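Local coordinates for putative fusidic acid resistance protein (Staphylococcus aureus, PDB 2YB5) that mediates resistance to the antibiotic fusidic acid by clearing ribosomes, probably through binding to elongation factor G, at residues A[13-18]-A[46-51]; A[20-25]-A[39-44]; A[159-164]-A[198-203]. All coordinates share one frame; numbering follows the deposited sequence.

Contact 1 (A[13-18]-A[46-51])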
loop_
_atom_site.group_PDB
_atom_site.type_symbol
_atom_site.label_atom_id
_atom_site.label_comp_id
_atom_site.label_asym_id
_atom_site.label_seq_id
_atom_site.Cartn_x
_atom_site.Cartn_y
_atom_site.Cartn_z
ATOM N N VAL A 13 -5.328 -1.632 -3.907
ATOM C CA VAL A 13 -5.001 -2.817 -3.130
ATOM C C VAL A 13 -6.258 -3.326 -2.443
ATOM O O VAL A 13 -6.521 -4.537 -2.438
ATOM C CB VAL A 13 -3.877 -2.542 -2.120
ATOM C CG1 VAL A 13 -3.630 -3.757 -1.238
ATOM C CG2 VAL A 13 -2.602 -2.160 -2.870
ATOM N N LYS A 14 -7.062 -2.400 -1.922
ATOM C CA LYS A 14 -8.346 -2.764 -1.307
ATOM C C LYS A 14 -9.297 -3.386 -2.349
ATOM O O LYS A 14 -9.853 -4.453 -2.093
ATOM C CB LYS A 14 -8.988 -1.555 -0.617
ATOM C CG LYS A 14 -10.275 -1.847 0.129
ATOM C CD LYS A 14 -10.033 -2.628 1.398
ATOM C CE LYS A 14 -11.348 -2.962 2.066
ATOM N NZ LYS A 14 -11.186 -3.683 3.364
ATOM N N VAL A 15 -9.469 -2.739 -3.509
ATOM C CA VAL A 15 -10.312 -3.293 -4.582
ATOM C C VAL A 15 -9.921 -4.751 -4.882
ATOM O O VAL A 15 -10.780 -5.627 -4.995
ATOM C CB VAL A 15 -10.262 -2.461 -5.901
ATOM C CG1 VAL A 15 -10.928 -3.217 -7.038
ATOM C CG2 VAL A 15 -10.940 -1.094 -5.739
ATOM N N LYS A 16 -8.620 -4.991 -4.982
ATOM C CA LYS A 16 -8.070 -6.314 -5.265
ATOM C C LYS A 16 -8.397 -7.296 -4.142
ATOM O O LYS A 16 -8.881 -8.402 -4.401
ATOM C CB LYS A 16 -6.560 -6.170 -5.468
ATOM C CG LYS A 16 -5.764 -7.450 -5.661
ATOM C CD LYS A 16 -4.267 -7.142 -5.723
ATOM C CE LYS A 16 -3.697 -6.806 -4.330
ATOM N NZ LYS A 16 -2.283 -6.269 -4.341
ATOM N N GLN A 17 -8.164 -6.884 -2.899
ATOM C CA GLN A 17 -8.552 -7.687 -1.737
ATOM C C GLN A 17 -10.051 -8.031 -1.736
ATOM O O GLN A 17 -10.439 -9.126 -1.316
ATOM C CB GLN A 17 -8.163 -6.995 -0.423
ATOM C CG GLN A 17 -6.653 -7.012 -0.135
ATOM C CD GLN A 17 -6.247 -6.173 1.071
ATOM O OE1 GLN A 17 -5.054 -5.979 1.325
ATOM N NE2 GLN A 17 -7.229 -5.677 1.824
ATOM N N LEU A 18 -10.890 -7.104 -2.198
ATOM C CA LEU A 18 -12.336 -7.355 -2.249
ATOM C C LEU A 18 -12.692 -8.361 -3.347
ATOM O O LEU A 18 -13.550 -9.225 -3.147
ATOM C CB LEU A 18 -13.116 -6.058 -2.436
ATOM C CG LEU A 18 -13.050 -5.064 -1.268
ATOM C CD1 LEU A 18 -13.404 -3.666 -1.751
ATOM C CD2 LEU A 18 -13.946 -5.488 -0.116
ATOM N N ASN A 46 -17.441 -0.642 -5.953
ATOM C CA ASN A 46 -18.076 0.459 -6.683
ATOM C C ASN A 46 -17.923 1.800 -5.987
ATOM O O ASN A 46 -17.640 2.811 -6.635
ATOM C CB ASN A 46 -19.573 0.168 -6.883
ATOM C CG ASN A 46 -20.255 1.170 -7.809
ATOM O OD1 ASN A 46 -19.809 1.403 -8.931
ATOM N ND2 ASN A 46 -21.355 1.748 -7.344
ATOM N N ASP A 47 -18.114 1.810 -4.672
ATOM C CA ASP A 47 -17.984 3.039 -3.895
ATOM C C ASP A 47 -16.574 3.638 -4.008
ATOM O O ASP A 47 -16.428 4.855 -4.106
ATOM C CB ASP A 47 -18.383 2.804 -2.427
ATOM C CG ASP A 47 -19.889 2.638 -2.246
ATOM O OD1 ASP A 47 -20.663 3.018 -3.160
ATOM O OD2 ASP A 47 -20.307 2.119 -1.187
ATOM N N ILE A 48 -15.549 2.785 -4.027
ATOM C CA ILE A 48 -14.163 3.236 -4.209
ATOM C C ILE A 48 -14.015 4.068 -5.492
ATOM O O ILE A 48 -13.215 5.004 -5.540
ATOM C CB ILE A 48 -13.174 2.048 -4.233
ATOM C CG1 ILE A 48 -13.017 1.456 -2.826
ATOM C CG2 ILE A 48 -11.817 2.470 -4.771
ATOM C CD1 ILE A 48 -12.238 0.171 -2.799
ATOM N N PHE A 49 -14.801 3.734 -6.515
ATOM C CA PHE A 49 -14.797 4.486 -7.772
ATOM C C PHE A 49 -15.850 5.599 -7.816
ATOM O O PHE A 49 -15.625 6.618 -8.464
ATOM C CB PHE A 49 -14.942 3.534 -8.960
ATOM C CG PHE A 49 -13.725 2.680 -9.187
ATOM C CD1 PHE A 49 -12.617 3.187 -9.872
ATOM C CD2 PHE A 49 -13.662 1.388 -8.688
ATOM C CE1 PHE A 49 -11.488 2.406 -10.083
ATOM C CE2 PHE A 49 -12.540 0.599 -8.891
ATOM C CZ PHE A 49 -11.449 1.110 -9.589
ATOM N N LYS A 50 -16.977 5.430 -7.121
ATOM C CA LYS A 50 -18.007 6.488 -7.079
ATOM C C LYS A 50 -17.456 7.767 -6.453
ATOM O O LYS A 50 -17.675 8.861 -6.971
ATOM C CB LYS A 50 -19.263 6.053 -6.309
ATOM C CG LYS A 50 -20.223 5.165 -7.097
ATOM C CD LYS A 50 -21.692 5.557 -6.878
ATOM C CE LYS A 50 -22.114 5.473 -5.412
ATOM N NZ LYS A 50 -23.601 5.516 -5.245
ATOM N N GLU A 51 -16.739 7.615 -5.342
ATOM C CA GLU A 51 -16.047 8.735 -4.685
ATOM C C GLU A 51 -15.292 9.638 -5.684
ATOM O O GLU A 51 -15.260 10.858 -5.515
ATOM C CB GLU A 51 -15.083 8.190 -3.619
ATOM C CG GLU A 51 -14.430 9.238 -2.708
ATOM C CD GLU A 51 -13.274 8.667 -1.882
ATOM O OE1 GLU A 51 -13.277 7.442 -1.607
ATOM O OE2 GLU A 51 -12.360 9.439 -1.517
#
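Val15 and Ile48 meet through their branches. CG2 of Val15 sits in the fork of the isoleucine, 3.5 Å from Ile48 CD1, which is slightly tight for two methyls, and 3.8 Å from Ile48 CG2. The two side chains cross at a slant, with the valine methyl close to both isoleucine branches. Ile48 gets there with CG1 anti to its carbonyl carbon (chi1 -72°) and an extended second torsion, which carries CD1 to the surface of helix 9-27. That one methyl is touched from three positions. Leu18 comes from the next turn, tip to tip, its CD1 4.1 Å from Ile48 CD1. The stem of Lys14 runs across at about a right angle, with CG also 4.1 Å from Ile48 CD1; a bend at chi2 (72°) then leads the amine away from helix 35-50, so only the aliphatic base of this lysine joins the packing. Phe49 adds its ring obliquely, CE2 lying 3.9 Å from Val15 CG2, and the valine methyl thus bridges isoleucine and phenylalanine. All these contacts are apolar. Beyond them, Leu77 of helix 70-80 packs on Val15 and Leu80 on Phe49, while Ile54 and Ile56 of the following loop also touch Phe49. The axes of segments 13-18 and 46-50 approach to 10.6 Å and run at 156°, a nearly antiparallel pairing of consecutive helices. This is the geometry of a helical hairpin, here backed by a third helix in the all-helical N-terminal part of the protein, which belongs to the elongation factor G-binding family.

Contact 2 (A[20-25]-A[39-44]); sequences YQLIKL and DFLLNE
Leu41 and Leu22 lie side by side and bury the most surface here. They slide past each other in opposite directions: Leu41 CD2 reaches 3.3 Å from Leu22 CD2, while Leu41 CB, nearer its own backbone, is 3.8 Å from Leu22 CG. The same CD2 of Leu41 meets Leu25 one turn on, tip to tip, with Leu25 CD2 3.4 Å away. It also rests on the backbone of helix 9-27, 3.9 Å from Gln21 C, and so lies among Gln21, Leu22 and Leu25. Leu42, the third in buried area, stands at about a right angle to Leu22 and brings its CD2 to 3.4 Å from Leu22 CD1. Leu22 therefore spends one methyl on each of two successive leucines. Several of these carbon pairs are tighter than usual, and the second torsion of Leu41 (32°) is off a staggered value, so either the packing is strained or the methyls are placed with some uncertainty. The axes of segments 20-25 and 39-44 approach to 10.0 Å at 166°, the antiparallel packing of a helical hairpin in the N-terminal helical part. Lys38 and Gln37 of helix 35-50, with Met31 and His34 of the connecting loop, continue the cover over Leu22 and Leu25. With leucine methyls doing nearly all the touching, cohesion between the two segments probably comes from burial and shape fit, without directional bonds.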
loop_
_atom_site.group_PDB
_atom_site.type_symbol
_atom_site.label_atom_id
_atom_site.label_comp_id
_atom_site.label_asym_id
_atom_site.label_seq_id
_atom_site.Cartn_x
_atom_site.Cartn_y
_atom_site.Cartn_z
ATOM N N TYR A 20 -10.759 -10.822 -4.499
ATOM C CA TYR A 20 -10.395 -12.156 -4.002
ATOM C C TYR A 20 -11.386 -12.652 -2.956
ATOM O O TYR A 20 -11.624 -13.849 -2.862
ATOM C CB TYR A 20 -8.989 -12.199 -3.387
ATOM C CG TYR A 20 -7.820 -11.887 -4.311
ATOM C CD1 TYR A 20 -7.863 -12.154 -5.683
ATOM C CD2 TYR A 20 -6.654 -11.324 -3.795
ATOM C CE1 TYR A 20 -6.766 -11.863 -6.511
ATOM C CE2 TYR A 20 -5.562 -11.034 -4.607
ATOM C CZ TYR A 20 -5.621 -11.301 -5.959
ATOM O OH TYR A 20 -4.520 -10.990 -6.739
ATOM N N GLN A 21 -11.946 -11.744 -2.159
ATOM C CA GLN A 21 -12.955 -12.134 -1.184
ATOM C C GLN A 21 -14.197 -12.665 -1.903
ATOM O O GLN A 21 -14.782 -13.635 -1.460
ATOM C CB GLN A 21 -13.315 -10.978 -0.245
ATOM C CG GLN A 21 -14.097 -11.414 1.023
ATOM C CD GLN A 21 -13.208 -11.954 2.152
ATOM O OE1 GLN A 21 -12.017 -12.190 1.969
ATOM N NE2 GLN A 21 -13.793 -12.134 3.326
ATOM N N LEU A 22 -14.573 -12.028 -3.013
ATOM C CA LEU A 22 -15.658 -12.504 -3.865
ATOM C C LEU A 22 -15.405 -13.924 -4.355
ATOM O O LEU A 22 -16.327 -14.736 -4.416
ATOM C CB LEU A 22 -15.858 -11.585 -5.078
ATOM C CG LEU A 22 -16.916 -10.488 -4.982
ATOM C CD1 LEU A 22 -16.984 -9.723 -6.309
ATOM C CD2 LEU A 22 -18.272 -11.075 -4.639
ATOM N N ILE A 23 -14.154 -14.210 -4.708
ATOM C CA ILE A 23 -13.764 -15.549 -5.136
ATOM C C ILE A 23 -13.895 -16.582 -4.006
ATOM O O ILE A 23 -14.250 -17.732 -4.259
ATOM C CB ILE A 23 -12.340 -15.553 -5.713
ATOM C CG1 ILE A 23 -12.329 -14.823 -7.062
ATOM C CG2 ILE A 23 -11.831 -16.978 -5.886
ATOM C CD1 ILE A 23 -10.934 -14.575 -7.629
ATOM N N LYS A 24 -13.609 -16.178 -2.770
ATOM C CA LYS A 24 -13.838 -17.053 -1.610
ATOM C C LYS A 24 -15.318 -17.419 -1.522
ATOM O O LYS A 24 -15.663 -18.591 -1.400
ATOM C CB LYS A 24 -13.388 -16.392 -0.301
ATOM C CG LYS A 24 -11.878 -16.385 -0.062
ATOM C CD LYS A 24 -11.539 -15.511 1.142
ATOM C CE LYS A 24 -10.168 -15.812 1.717
ATOM N NZ LYS A 24 -9.793 -14.843 2.800
ATOM N N LEU A 25 -16.186 -16.412 -1.601
ATOM C CA LEU A 25 -17.633 -16.644 -1.620
ATOM C C LEU A 25 -18.042 -17.575 -2.760
ATOM O O LEU A 25 -18.781 -18.525 -2.542
ATOM C CB LEU A 25 -18.412 -15.324 -1.712
ATOM C CG LEU A 25 -18.843 -14.675 -0.390
ATOM C CD1 LEU A 25 -17.709 -14.604 0.610
ATOM C CD2 LEU A 25 -19.411 -13.288 -0.650
ATOM N N ASP A 39 -23.434 -8.820 -2.626
ATOM C CA ASP A 39 -23.839 -7.445 -2.920
ATOM C C ASP A 39 -22.974 -6.482 -2.095
ATOM O O ASP A 39 -22.636 -5.407 -2.567
ATOM C CB ASP A 39 -25.321 -7.210 -2.628
ATOM C CG ASP A 39 -26.243 -7.981 -3.564
ATOM O OD1 ASP A 39 -25.853 -8.278 -4.714
ATOM O OD2 ASP A 39 -27.380 -8.279 -3.147
ATOM N N PHE A 40 -22.617 -6.878 -0.875
ATOM C CA PHE A 40 -21.744 -6.054 -0.049
ATOM C C PHE A 40 -20.398 -5.796 -0.737
ATOM O O PHE A 40 -20.001 -4.648 -0.912
ATOM C CB PHE A 40 -21.491 -6.682 1.322
ATOM C CG PHE A 40 -20.478 -5.924 2.144
ATOM C CD1 PHE A 40 -20.790 -4.670 2.662
ATOM C CD2 PHE A 40 -19.206 -6.446 2.372
ATOM C CE1 PHE A 40 -19.865 -3.960 3.413
ATOM C CE2 PHE A 40 -18.263 -5.741 3.126
ATOM C CZ PHE A 40 -18.594 -4.496 3.645
ATOM N N LEU A 41 -19.713 -6.879 -1.102
ATOM C CA LEU A 41 -18.417 -6.814 -1.776
ATOM C C LEU A 41 -18.512 -5.949 -3.031
ATOM O O LEU A 41 -17.713 -5.036 -3.229
ATOM C CB LEU A 41 -17.945 -8.220 -2.159
ATOM C CG LEU A 41 -17.369 -9.143 -1.071
ATOM C CD1 LEU A 41 -17.985 -8.908 0.277
ATOM C CD2 LEU A 41 -17.501 -10.598 -1.450
ATOM N N LEU A 42 -19.509 -6.220 -3.864
ATOM C CA LEU A 42 -19.655 -5.477 -5.115
ATOM C C LEU A 42 -19.819 -3.977 -4.859
ATOM O O LEU A 42 -19.161 -3.153 -5.520
ATOM C CB LEU A 42 -20.819 -6.022 -5.933
ATOM C CG LEU A 42 -20.623 -7.448 -6.448
ATOM C CD1 LEU A 42 -21.893 -7.916 -7.179
ATOM C CD2 LEU A 42 -19.389 -7.534 -7.347
ATOM N N ASN A 43 -20.659 -3.625 -3.882
ATOM C CA ASN A 43 -20.872 -2.214 -3.541
ATOM C C ASN A 43 -19.657 -1.519 -2.923
ATOM O O ASN A 43 -19.492 -0.315 -3.118
ATOM C CB ASN A 43 -22.104 -2.024 -2.650
ATOM C CG ASN A 43 -23.388 -1.816 -3.456
ATOM O OD1 ASN A 43 -23.378 -1.192 -4.523
ATOM N ND2 ASN A 43 -24.498 -2.318 -2.936
ATOM N N GLU A 44 -18.819 -2.257 -2.190
ATOM C CA GLU A 44 -17.554 -1.703 -1.673
ATOM C C GLU A 44 -16.614 -1.328 -2.807
ATOM O O GLU A 44 -15.986 -0.267 -2.775
ATOM C CB GLU A 44 -16.842 -2.695 -0.748
ATOM C CG GLU A 44 -17.565 -2.956 0.570
ATOM C CD GLU A 44 -17.514 -1.763 1.497
ATOM O OE1 GLU A 44 -16.396 -1.414 1.951
ATOM O OE2 GLU A 44 -18.588 -1.176 1.771
#

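Contact 3 (A[159-164]-A[198-203]). With ZN (zinc ion), chain C.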
loop_
_atom_site.group_PDB
_atom_site.type_symbol
_atom_site.label_atom_id
_atom_site.label_comp_id
_atom_site.label_asym_id
_atom_site.label_seq_id
_atom_site.Cartn_x
_atom_site.Cartn_y
_atom_site.Cartn_z
ATOM N N LYS A 159 3.608 -3.637 11.545
ATOM C CA LYS A 159 2.683 -2.654 12.107
ATOM C C LYS A 159 2.269 -1.515 11.163
ATOM O O LYS A 159 1.566 -0.601 11.587
ATOM C CB LYS A 159 3.215 -2.125 13.435
ATOM C CG LYS A 159 3.366 -3.235 14.489
ATOM C CD LYS A 159 2.035 -3.895 14.878
ATOM C CE LYS A 159 2.252 -5.047 15.857
ATOM N NZ LYS A 159 0.989 -5.767 16.216
ATOM N N ILE A 160 2.668 -1.577 9.889
ATOM C CA ILE A 160 2.124 -0.671 8.886
ATOM C C ILE A 160 0.968 -1.315 8.114
ATOM O O ILE A 160 -0.135 -0.784 8.096
ATOM C CB ILE A 160 3.205 -0.187 7.925
ATOM C CG1 ILE A 160 4.148 0.778 8.650
ATOM C CG2 ILE A 160 2.580 0.509 6.703
ATOM C CD1 ILE A 160 5.426 1.010 7.940
ATOM N N CYS A 161 1.221 -2.453 7.476
ATOM C CA CYS A 161 0.228 -3.098 6.640
ATOM C C CYS A 161 -0.594 -4.126 7.417
ATOM O O CYS A 161 -1.564 -4.647 6.888
ATOM C CB CYS A 161 0.899 -3.776 5.439
ATOM S SG CYS A 161 2.024 -5.135 5.861
ATOM N N ASN A 162 -0.175 -4.416 8.652
ATOM C CA ASN A 162 -0.836 -5.363 9.553
ATOM C C ASN A 162 -0.813 -6.827 9.117
ATOM O O ASN A 162 -1.456 -7.646 9.752
ATOM C CB ASN A 162 -2.282 -4.934 9.849
ATOM C CG ASN A 162 -2.359 -3.649 10.648
ATOM O OD1 ASN A 162 -3.222 -2.803 10.405
ATOM N ND2 ASN A 162 -1.475 -3.507 11.622
ATOM N N GLN A 163 -0.067 -7.175 8.072
ATOM C CA GLN A 163 0.026 -8.577 7.657
ATOM C C GLN A 163 1.300 -9.241 8.187
ATOM O O GLN A 163 2.197 -8.568 8.709
ATOM C CB GLN A 163 -0.066 -8.687 6.135
ATOM C CG GLN A 163 -1.378 -8.090 5.592
ATOM C CD GLN A 163 -1.748 -8.578 4.207
ATOM O OE1 GLN A 163 -1.432 -9.703 3.822
ATOM N NE2 GLN A 163 -2.441 -7.729 3.450
ATOM N N GLU A 164 1.373 -10.563 8.052
ATOM C CA GLU A 164 2.548 -11.315 8.474
ATOM C C GLU A 164 3.602 -11.214 7.378
ATOM O O GLU A 164 3.285 -11.388 6.201
ATOM C CB GLU A 164 2.194 -12.785 8.761
ATOM C CG GLU A 164 3.145 -13.459 9.740
ATOM C CD GLU A 164 2.833 -14.937 9.985
ATOM O OE1 GLU A 164 2.337 -15.621 9.060
ATOM O OE2 GLU A 164 3.099 -15.416 11.109
ATOM N N ASN A 198 4.016 -2.452 0.570
ATOM C CA ASN A 198 3.131 -1.645 -0.275
ATOM C C ASN A 198 2.146 -2.458 -1.116
ATOM O O ASN A 198 1.101 -1.942 -1.499
ATOM C CB ASN A 198 3.943 -0.710 -1.163
ATOM C CG ASN A 198 4.303 0.578 -0.459
ATOM O OD1 ASN A 198 3.492 1.502 -0.407
ATOM N ND2 ASN A 198 5.524 0.647 0.097
ATOM N N GLN A 199 2.480 -3.727 -1.378
ATOM C CA GLN A 199 1.540 -4.677 -1.996
ATOM C C GLN A 199 0.434 -5.087 -1.025
ATOM O O GLN A 199 -0.658 -5.451 -1.453
ATOM C CB GLN A 199 2.265 -5.942 -2.498
ATOM C CG GLN A 199 3.279 -5.709 -3.621
ATOM C CD GLN A 199 2.632 -5.267 -4.915
ATOM O OE1 GLN A 199 1.997 -4.214 -4.976
ATOM N NE2 GLN A 199 2.786 -6.073 -5.968
ATOM N N ASN A 200 0.723 -5.034 0.273
ATOM C CA ASN A 200 -0.244 -5.392 1.310
ATOM C C ASN A 200 -1.043 -4.204 1.852
ATOM O O ASN A 200 -2.100 -4.390 2.456
ATOM C CB ASN A 200 0.472 -6.031 2.514
ATOM C CG ASN A 200 1.429 -7.161 2.122
ATOM O OD1 ASN A 200 1.266 -7.806 1.071
ATOM N ND2 ASN A 200 2.443 -7.402 2.982
ATOM N N LEU A 201 -0.521 -2.994 1.694
ATOM C CA LEU A 201 -1.077 -1.843 2.404
ATOM C C LEU A 201 -2.376 -1.351 1.759
ATOM O O LEU A 201 -2.358 -0.791 0.662
ATOM C CB LEU A 201 -0.051 -0.702 2.464
ATOM C CG LEU A 201 -0.501 0.601 3.130
ATOM C CD1 LEU A 201 -0.957 0.371 4.576
ATOM C CD2 LEU A 201 0.630 1.653 3.070
ATOM N N ASP A 202 -3.500 -1.531 2.452
ATOM C CA ASP A 202 -4.794 -1.132 1.870
ATOM C C ASP A 202 -5.384 0.162 2.438
ATOM O O ASP A 202 -6.460 0.570 2.013
ATOM C CB ASP A 202 -5.813 -2.262 1.956
ATOM C CG ASP A 202 -6.125 -2.670 3.378
ATOM O OD1 ASP A 202 -5.771 -1.935 4.325
ATOM O OD2 ASP A 202 -6.720 -3.741 3.542
ATOM N N ASP A 203 -4.673 0.822 3.358
ATOM C CA ASP A 203 -5.149 2.078 3.947
ATOM C C ASP A 203 -3.983 2.971 4.387
ATOM O O ASP A 203 -3.281 2.647 5.344
ATOM C CB ASP A 203 -6.071 1.769 5.132
ATOM C CG ASP A 203 -6.856 2.981 5.616
ATOM O OD1 ASP A 203 -6.552 4.114 5.209
ATOM O OD2 ASP A 203 -7.791 2.791 6.422
HETATM ZN ZN ZN C . 4.186 -4.156 5.952
HETATM O O HOH W 1 -3.015 -2.884 5.165
HETATM O O HOH W 2 3.301 -10.020 4.149
#
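The side-chain amides of Gln163 and Asn200 are stacked, their planes 24° apart, the two chains passing at a slant. The overlap is displaced toward the base of the asparagine: Gln163 NE2 is 3.5 Å from Asn200 CB, while Gln163 CD lies 4.1 Å from Asn200 CG. Gln17 of helix 9-27 also touches Gln163. From the Asn200 amide, ND2 gives a long, weak but fairly straight hydrogen bond to Cys161 SG (3.7 Å, 163° at the hydrogen), and a second weak one to a water near Glu164 O. Cys161 SG binds the zinc ion at 2.4 Å; Cys158, Cys191 and Cys197 complete the site. Cys161 SG stands between its backbone N and carbonyl carbon (chi1 64°), turned toward both metal and asparagine. Gln163 N sends another weak bond to the same sulfur. A CxxC turn with such an N-H to sulfur bond is consistent with a zinc knuckle, and with Cys197 on helix 194-200 it fits the treble-clef zinc finger of the family. The two N-H groups probably temper the negative charge of the thiolate. Farther along, Leu201 packs against the turn, its CD1 3.8 Å from Ile160 O and 4.1 Å from Ile160 CG2. Leu207 and Phe210 of helix 204-214 meet Ile160 as well. Between the backbones a water lies 2.9 Å from Cys161 O and accepts from Asp202 N (3.1 Å).

Overall arrangement
Contacts 1 and 2 are successive layers of one helix pair, 9-27 with 35-50, their centres 11 Å apart. They meet where Leu18 CD1 packs 3.7 Å from Glu44 CB; contact 2 lies toward the loop that joins the helices and contact 1 toward their other ends. Contact 3, centred about 16 Å from the centre of contact 1, belongs to the zinc-finger part and carries Cys161, one of four zinc-binding cysteines; contacts 1 and 2 contain no zinc ligand. The two parts touch: Gln17 NE2 makes a probable hydrogen bond of 2.6 Å to Asp202 OD2. Helix 9-27 thus serves both the helical hairpin and the interface with the zinc-finger part. Contact 2 stays apart from contact 3, the nearest atoms about 8 Å away.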